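Local coordinates for cytochrome b5-domain protein (PDB 6VZ6), which binds heme b through a cytochrome b5-like domain, with two histidines as axial iron ligands, and is probably an electron carrier, at residues G18-F23 and D31-M36. Sequence-based numbering, arbitrary orientation.
Sequences GEKCYF and DVTESM. With HEM (protoporphyrin IX containing Fe), chain B.
Val32 meets Cys21 and Phe23 where the antiparallel pairing of strands 22-25 and 28-31 runs out, an example of how the end of a strand pair can be finished by side chains. Its backbone N gives a hydrogen bond of 2.9 Å to Cys21 O, while both its methyls reach Phe23 CE2, CG1 at 3.5 Å, and CG2 also touches Cys21 SG. With Phe23 CG set between the backbone N and the carbonyl carbon (chi1 56°), the ring is directed between Val32 and the cofactor: heme CAC sits over one of its faces, 3.7 Å from Phe23 CZ.

Tyr22 and Asp31 form the last bridge of the ladder, and beyond Val32 the Thr33 side chain takes over the bonding. Asp31 OD1 accepts from Thr33 N, closing an Asx turn, and also from Thr33 OG1, approached on the syn side at 2.6 Å. Thr33 OG1, having given its proton to the carboxylate, accepts from Cys21 N at 2.9 Å, taking the place of a backbone carbonyl. Asp31 also lies against the edge of the Tyr22 ring, with Tyr22 CE1 3.5 Å from Asp31 CG and the two planes 67° apart. A water joins Asp31 OD2, Tyr22 OH and Lys20 NZ.

A type I turn from Val32 then leads to Ser35, whose OG donates to heme O1D at 2.6 Å. The relay from amide to hydroxyl to carboxylate thus fixes the start of the loop that delivers Ser35 to the heme propionate, and the water-bridged lysine would probably favour a charged Asp31.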
ATOM      1  N   GLY A  18     -13.509   2.783  -6.912  1.00 18.85           N
ATOM      2  CA  GLY A  18     -13.290   4.218  -6.866  1.00 19.39           C
ATOM      3  C   GLY A  18     -12.350   4.693  -5.757  1.00 19.69           C
ATOM      4  O   GLY A  18     -12.119   5.901  -5.649  1.00 14.85           O
ATOM      5  N   GLU A  19     -11.828   3.783  -4.922  1.00 21.94           N
ATOM      6  CA  GLU A  19     -10.820   4.134  -3.929  1.00 14.23           C
ATOM      7  C   GLU A  19      -9.410   3.941  -4.476  1.00 14.75           C
ATOM      8  O   GLU A  19      -9.139   3.011  -5.230  1.00 15.39           O
ATOM      9  CB  GLU A  19     -11.009   3.297  -2.657  1.00 16.17           C
ATOM     10  CG  GLU A  19     -12.425   3.233  -2.142  1.00 31.75           C
ATOM     11  CD  GLU A  19     -12.878   4.566  -1.762  1.00 33.63           C
ATOM     12  OE1 GLU A  19     -12.027   5.305  -1.218  1.00 35.34           O
ATOM     13  OE2 GLU A  19     -14.041   4.899  -2.054  1.00 28.29           O
ATOM     14  N   LYS A  20      -8.508   4.829  -4.086  1.00 18.84           N
ATOM     15  CA  LYS A  20      -7.094   4.676  -4.422  1.00 19.30           C
ATOM     16  C   LYS A  20      -6.507   3.448  -3.730  1.00 13.38           C
ATOM     17  O   LYS A  20      -7.100   2.887  -2.807  1.00 13.75           O
ATOM     18  CB  LYS A  20      -6.310   5.917  -4.004  1.00 15.80           C
ATOM     19  CG  LYS A  20      -6.550   7.116  -4.950  1.00 19.38           C
ATOM     20  CD  LYS A  20      -5.709   8.308  -4.539  1.00 15.56           C
ATOM     21  CE  LYS A  20      -5.963   9.499  -5.502  1.00 19.34           C
ATOM     22  NZ  LYS A  20      -5.043  10.625  -5.252  1.00 23.62           N
ATOM     23  N   CYS A  21      -5.340   3.032  -4.194  1.00 15.84           N
ATOM     24  CA  CYS A  21      -4.666   1.853  -3.651  1.00 17.02           C
ATOM     25  C   CYS A  21      -3.484   2.293  -2.789  1.00 16.88           C
ATOM     26  O   CYS A  21      -2.442   2.719  -3.307  1.00 13.08           O
ATOM     27  CB  CYS A  21      -4.210   0.906  -4.754  1.00 19.83           C
ATOM     28  SG  CYS A  21      -3.618  -0.706  -4.048  1.00 19.47           S
ATOM     29  N   TYR A  22      -3.697   2.239  -1.466  1.00 13.11           N
ATOM     30  CA  TYR A  22      -2.686   2.529  -0.453  1.00 10.86           C
ATOM     31  C   TYR A  22      -2.278   1.236   0.232  1.00 16.05           C
ATOM     32  O   TYR A  22      -3.058   0.280   0.261  1.00 14.98           O
ATOM     33  CB  TYR A  22      -3.220   3.458   0.636  1.00 13.25           C
ATOM     34  CG  TYR A  22      -3.573   4.863   0.195  1.00 13.64           C
ATOM     35  CD1 TYR A  22      -3.242   5.349  -1.080  1.00 15.69           C
ATOM     36  CD2 TYR A  22      -4.216   5.706   1.066  1.00 13.26           C
ATOM     37  CE1 TYR A  22      -3.559   6.674  -1.445  1.00 14.21           C
ATOM     38  CE2 TYR A  22      -4.522   6.999   0.720  1.00 13.25           C
ATOM     39  CZ  TYR A  22      -4.205   7.470  -0.529  1.00 15.54           C
ATOM     40  OH  TYR A  22      -4.551   8.755  -0.765  1.00 17.62           O
ATOM     41  N   PHE A  23      -1.055   1.204   0.766  1.00 12.58           N
ATOM     42  CA  PHE A  23      -0.695   0.177   1.743  1.00 10.73           C
ATOM     43  C   PHE A  23       0.261   0.782   2.767  1.00 11.45           C
ATOM     44  O   PHE A  23       0.757   1.888   2.605  1.00 13.83           O
ATOM     45  CB  PHE A  23      -0.109  -1.102   1.101  1.00 13.19           C
ATOM     46  CG  PHE A  23       1.089  -0.883   0.237  1.00 15.58           C
ATOM     47  CD1 PHE A  23       2.293  -0.478   0.785  1.00 15.07           C
ATOM     48  CD2 PHE A  23       1.019  -1.112  -1.144  1.00 16.55           C
ATOM     49  CE1 PHE A  23       3.405  -0.262  -0.022  1.00 13.96           C
ATOM     50  CE2 PHE A  23       2.135  -0.930  -1.949  1.00 14.34           C
ATOM     51  CZ  PHE A  23       3.318  -0.472  -1.385  1.00 17.39           C
ATOM     52  N   ASP A  31       1.151   5.400  -1.699  1.00 19.80           N
ATOM     53  CA  ASP A  31       0.113   5.441  -2.739  1.00 13.32           C
ATOM     54  C   ASP A  31       0.653   4.777  -3.999  1.00 15.96           C
ATOM     55  O   ASP A  31       1.548   5.332  -4.647  1.00 14.62           O
ATOM     56  CB  ASP A  31      -0.295   6.886  -3.035  1.00 17.17           C
ATOM     57  CG  ASP A  31      -1.369   6.986  -4.096  1.00 17.98           C
ATOM     58  OD1 ASP A  31      -1.799   5.933  -4.623  1.00 16.72           O
ATOM     59  OD2 ASP A  31      -1.799   8.126  -4.391  1.00 22.45           O
ATOM     60  N   VAL A  32       0.137   3.588  -4.340  1.00 14.70           N
ATOM     61  CA  VAL A  32       0.594   2.887  -5.539  1.00 15.31           C
ATOM     62  C   VAL A  32      -0.506   2.823  -6.596  1.00 16.95           C
ATOM     63  O   VAL A  32      -0.437   2.012  -7.495  1.00 15.36           O
ATOM     64  CB  VAL A  32       1.138   1.478  -5.226  1.00 15.68           C
ATOM     65  CG1 VAL A  32       2.388   1.594  -4.408  1.00 17.32           C
ATOM     66  CG2 VAL A  32       0.080   0.640  -4.515  1.00 17.14           C
ATOM     67  N   THR A  33      -1.512   3.692  -6.501  1.00 15.39           N
ATOM     68  CA  THR A  33      -2.666   3.630  -7.410  1.00 18.48           C
ATOM     69  C   THR A  33      -2.229   3.564  -8.873  1.00 19.79           C
ATOM     70  O   THR A  33      -2.883   2.899  -9.692  1.00 19.56           O
ATOM     71  CB  THR A  33      -3.554   4.878  -7.201  1.00 21.55           C
ATOM     72  OG1 THR A  33      -3.945   4.970  -5.840  1.00 18.93           O
ATOM     73  CG2 THR A  33      -4.788   4.851  -8.084  1.00 22.76           C
ATOM     74  N   GLU A  34      -1.107   4.227  -9.183  1.00 18.54           N
ATOM     75  CA  GLU A  34      -0.569   4.383 -10.524  1.00 28.28           C
ATOM     76  C   GLU A  34       0.212   3.182 -11.010  1.00 29.77           C
ATOM     77  O   GLU A  34       0.480   3.078 -12.202  1.00 30.75           O
ATOM     78  CB  GLU A  34       0.417   5.572 -10.545  1.00 28.94           C
ATOM     79  CG  GLU A  34       1.529   5.532  -9.384  1.00 58.47           C
ATOM     80  CD  GLU A  34       1.066   6.115  -8.018  1.00 70.22           C
ATOM     81  OE1 GLU A  34       1.394   7.257  -7.668  1.00 60.25           O
ATOM     82  OE2 GLU A  34       0.403   5.437  -7.263  1.00 57.52           O
ATOM     83  N   SER A  35       0.606   2.272 -10.134  1.00 25.84           N
ATOM     84  CA  SER A  35       1.457   1.177 -10.549  1.00 20.08           C
ATOM     85  C   SER A  35       0.684   0.201 -11.435  1.00 20.94           C
ATOM     86  O   SER A  35      -0.430  -0.235 -11.103  1.00 19.97           O
ATOM     87  CB  SER A  35       2.001   0.437  -9.332  1.00 24.04           C
ATOM     88  OG  SER A  35       2.507  -0.836  -9.722  1.00 22.21           O
ATOM     89  N   MET A  36       1.300  -0.172 -12.547  1.00 22.74           N
ATOM     90  CA  MET A  36       0.726  -1.205 -13.396  1.00 29.43           C
ATOM     91  C   MET A  36       0.688  -2.561 -12.712  1.00 28.51           C
ATOM     92  O   MET A  36      -0.022  -3.444 -13.190  1.00 25.59           O
ATOM     93  CB  MET A  36       1.527  -1.322 -14.701  1.00 40.95           C
ATOM     94  CG  MET A  36       1.402  -0.126 -15.660  1.00 55.38           C
ATOM     95  SD  MET A  36       2.213  -0.390 -17.266  1.00124.89           S
ATOM     96  CE  MET A  36       3.185  -1.875 -16.976  1.00 67.36           C
TER
HETATM   97  CHA HEM B 101       7.137  -4.968  -7.754  1.00 21.03           C
HETATM   98  CHB HEM B 101       5.938  -9.522  -6.962  1.00 15.97           C
HETATM   99  CHC HEM B 101       4.736  -8.507  -2.430  1.00 15.68           C
HETATM  100  CHD HEM B 101       5.308  -3.818  -3.461  1.00 13.29           C
HETATM  101  C1A HEM B 101       7.020  -6.314  -7.902  1.00 21.25           C
HETATM  102  C2A HEM B 101       7.535  -7.088  -9.004  1.00 22.01           C
HETATM  103  C3A HEM B 101       7.174  -8.364  -8.782  1.00 23.62           C
HETATM  104  C4A HEM B 101       6.440  -8.403  -7.535  1.00 18.30           C
HETATM  105  CMA HEM B 101       7.452  -9.628  -9.620  1.00 20.71           C
HETATM  106  CAA HEM B 101       8.323  -6.460 -10.186  1.00 22.62           C
HETATM  107  CBA HEM B 101       9.540  -7.267 -10.602  1.00 58.45           C
HETATM  108  CGA HEM B 101      10.633  -6.923  -9.656  1.00 48.43           C
HETATM  109  O1A HEM B 101      10.601  -5.765  -9.195  1.00 53.66           O
HETATM  110  O2A HEM B 101      11.506  -7.794  -9.372  1.00 52.87           O
HETATM  111  C1B HEM B 101       5.515  -9.617  -5.676  1.00 19.91           C
HETATM  112  C2B HEM B 101       5.057 -10.827  -5.129  1.00 23.13           C
HETATM  113  C3B HEM B 101       4.722 -10.616  -3.866  1.00 20.05           C
HETATM  114  C4B HEM B 101       4.929  -9.207  -3.587  1.00 17.75           C
HETATM  115  CMB HEM B 101       5.026 -12.168  -5.874  1.00 22.46           C
HETATM  116  CAB HEM B 101       4.317 -11.820  -2.992  1.00 24.59           C
HETATM  117  CBB HEM B 101       4.749 -11.877  -1.726  1.00 19.15           C
HETATM  118  C1C HEM B 101       4.808  -7.143  -2.302  1.00 17.52           C
HETATM  119  C2C HEM B 101       4.580  -6.388  -1.079  1.00 19.40           C
HETATM  120  C3C HEM B 101       4.726  -5.081  -1.372  1.00 14.86           C
HETATM  121  C4C HEM B 101       5.067  -4.981  -2.781  1.00 14.61           C
HETATM  122  CMC HEM B 101       4.201  -7.046   0.260  1.00 14.74           C
HETATM  123  CAC HEM B 101       4.595  -3.793  -0.497  1.00 20.22           C
HETATM  124  CBC HEM B 101       4.876  -3.749   0.791  1.00 23.64           C
HETATM  125  C1D HEM B 101       5.785  -3.707  -4.741  1.00 19.73           C
HETATM  126  C2D HEM B 101       5.965  -2.480  -5.501  1.00 17.98           C
HETATM  127  C3D HEM B 101       6.496  -2.793  -6.678  1.00 16.48           C
HETATM  128  C4D HEM B 101       6.625  -4.227  -6.705  1.00 17.07           C
HETATM  129  CMD HEM B 101       5.639  -1.058  -4.977  1.00 17.49           C
HETATM  130  CAD HEM B 101       6.881  -1.856  -7.855  1.00 15.33           C
HETATM  131  CBD HEM B 101       5.623  -1.590  -8.678  1.00 18.22           C
HETATM  132  CGD HEM B 101       5.895  -0.758  -9.915  1.00 21.43           C
HETATM  133  O1D HEM B 101       4.935  -0.355 -10.603  1.00 17.20           O
HETATM  134  O2D HEM B 101       7.071  -0.428 -10.170  1.00 19.97           O
HETATM  135  NA  HEM B 101       6.377  -7.133  -7.018  1.00 19.34           N
HETATM  136  NB  HEM B 101       5.400  -8.629  -4.727  1.00 17.82           N
HETATM  137  NC  HEM B 101       5.129  -6.254  -3.313  1.00 17.14           N
HETATM  138  ND  HEM B 101       6.185  -4.761  -5.515  1.00 17.39           N
HETATM  139 FE   HEM B 101       5.808  -6.698  -5.174  1.00 15.96          FE
HETATM  140  O   HOH W   1      -3.184   9.914  -2.820  1.00 23.45           O
HETATM  141  O   HOH W   2      -2.781   8.688  -6.901  1.00 30.21           O